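PDB 3FBT: chorismate mutase and shikimate 5-dehydrogenase fusion protein from Clostridium acetobutylicum, which probably catalyses the reversible NADPH-linked reduction of 3-dehydroshikimate to shikimate, the chain here being the shikimate dehydrogenase part of a longer fusion with chorismate mutase. Local coordinates for residues A[254-257]-A[258-262]. Residues are numbered along the deposited sequence; the frame is centred on the assembly and turned at random.
Sequences ISID and EIIVD
Ile256 and Asp257 meet Ile260 and Val261 in a local contact at the start of the C-terminal helix 258-273, where the loop leaving helix 237-252 turns into a new helix of the shikimate dehydrogenase part of the fusion protein. Asp257 is the N-cap residue, but its carboxylate makes no capping bond. Its carbonyl oxygen accepts the first i to i+4 bond of the helix, from Val261 N to Asp257 O at 3.2 Å, fairly straight with an N-H...O angle of 163°. One step on, Asp262 N bonds to Glu258 O.

The apolar half is a methyl contact. CG2 of Ile256, set anti to its own backbone N with CG1 beside that N (chi1 -62°), meets CG2 of Ile260 at 3.7 Å, the two side chains crossing at about a right angle. The CD1 end of Ile260 lies against CB of Asp257, 4.0 Å away. Ile256 also rests on Ile27 of helix 19-31, while Val261 packs against Tyr238, Val241 and Ala245 of helix 237-252. On the polar side, Lys115 forms salt bridges with both Glu258 and Asp262.

The chemistry therefore implies a helix start held by main-chain bonding and isoleucine packing, with the carboxylates of Glu258 and Asp262, one turn apart, probably eased in their mutual repulsion by the lysine they share.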
loop_
_atom_site.group_PDB
_atom_site.type_symbol
_atom_site.label_atom_id
_atom_site.label_comp_id
_atom_site.label_asym_id
_atom_site.label_seq_id
_atom_site.Cartn_x
_atom_site.Cartn_y
_atom_site.Cartn_z
ATOM N N ILE A 254 -18.456 -4.353 7.546
ATOM C CA ILE A 254 -18.848 -5.756 7.786
ATOM C C ILE A 254 -19.030 -5.973 9.296
ATOM O O ILE A 254 -18.716 -5.082 10.073
ATOM C CB ILE A 254 -17.741 -6.751 7.302
ATOM C CG1 ILE A 254 -16.353 -6.379 7.869
ATOM C CG2 ILE A 254 -17.684 -6.848 5.776
ATOM C CD1 ILE A 254 -15.290 -7.526 7.726
ATOM N N SER A 255 -19.417 -7.183 9.722
ATOM C CA SER A 255 -19.418 -7.554 11.130
ATOM C C SER A 255 -18.616 -8.784 11.257
ATOM O O SER A 255 -18.789 -9.693 10.474
ATOM C CB SER A 255 -20.834 -7.846 11.623
ATOM O OG SER A 255 -21.629 -6.763 11.220
ATOM N N ILE A 256 -17.739 -8.833 12.250
ATOM C CA ILE A 256 -16.848 -9.963 12.425
ATOM C C ILE A 256 -17.305 -10.777 13.628
ATOM O O ILE A 256 -17.464 -10.227 14.687
ATOM C CB ILE A 256 -15.414 -9.472 12.618
ATOM C CG1 ILE A 256 -14.975 -8.710 11.355
ATOM C CG2 ILE A 256 -14.481 -10.613 12.872
ATOM C CD1 ILE A 256 -13.594 -8.265 11.421
ATOM N N ASP A 257 -17.537 -12.072 13.425
ATOM C CA ASP A 257 -18.147 -12.965 14.412
ATOM C C ASP A 257 -17.327 -12.934 15.663
ATOM O O ASP A 257 -16.096 -12.888 15.606
ATOM C CB ASP A 257 -18.179 -14.414 13.876
ATOM C CG ASP A 257 -19.351 -14.666 12.942
ATOM O OD1 ASP A 257 -20.293 -13.825 12.958
ATOM O OD2 ASP A 257 -19.344 -15.698 12.184
ATOM N N GLU A 258 -17.973 -12.958 16.817
ATOM C CA GLU A 258 -17.216 -13.175 18.039
ATOM C C GLU A 258 -16.323 -14.410 17.929
ATOM O O GLU A 258 -15.284 -14.508 18.603
ATOM C CB GLU A 258 -18.146 -13.351 19.205
ATOM C CG GLU A 258 -17.388 -13.778 20.443
ATOM C CD GLU A 258 -18.258 -13.589 21.665
ATOM O OE1 GLU A 258 -19.389 -13.032 21.486
ATOM O OE2 GLU A 258 -17.812 -13.966 22.780
ATOM N N ILE A 259 -16.747 -15.343 17.068
ATOM C CA ILE A 259 -16.082 -16.635 16.820
ATOM C C ILE A 259 -14.725 -16.477 16.150
ATOM O O ILE A 259 -13.759 -17.123 16.493
ATOM C CB ILE A 259 -16.938 -17.434 15.787
ATOM C CG1 ILE A 259 -18.350 -17.696 16.322
ATOM C CG2 ILE A 259 -16.172 -18.619 15.236
ATOM C CD1 ILE A 259 -18.416 -18.280 17.735
ATOM N N ILE A 260 -14.678 -15.610 15.154
ATOM C CA ILE A 260 -13.398 -15.154 14.557
ATOM C C ILE A 260 -12.493 -14.478 15.580
ATOM O O ILE A 260 -11.279 -14.766 15.632
ATOM C CB ILE A 260 -13.655 -14.237 13.340
ATOM C CG1 ILE A 260 -14.314 -15.083 12.242
ATOM C CG2 ILE A 260 -12.334 -13.678 12.819
ATOM C CD1 ILE A 260 -15.135 -14.285 11.228
ATOM N N VAL A 261 -13.071 -13.643 16.451
ATOM C CA VAL A 261 -12.242 -13.015 17.512
ATOM C C VAL A 261 -11.531 -14.004 18.498
ATOM O O VAL A 261 -10.324 -13.924 18.671
ATOM C CB VAL A 261 -12.956 -11.887 18.223
ATOM C CG1 VAL A 261 -12.003 -11.187 19.208
ATOM C CG2 VAL A 261 -13.395 -10.901 17.210
ATOM N N ASP A 262 -12.268 -14.930 19.120
ATOM C CA ASP A 262 -11.633 -15.906 20.047
ATOM C C ASP A 262 -10.593 -16.738 19.354
ATOM O O ASP A 262 -9.547 -16.995 19.886
ATOM C CB ASP A 262 -12.672 -16.857 20.651
ATOM C CG ASP A 262 -13.864 -16.138 21.119
ATOM O OD1 ASP A 262 -13.724 -15.063 21.714
ATOM O OD2 ASP A 262 -14.966 -16.629 20.864
#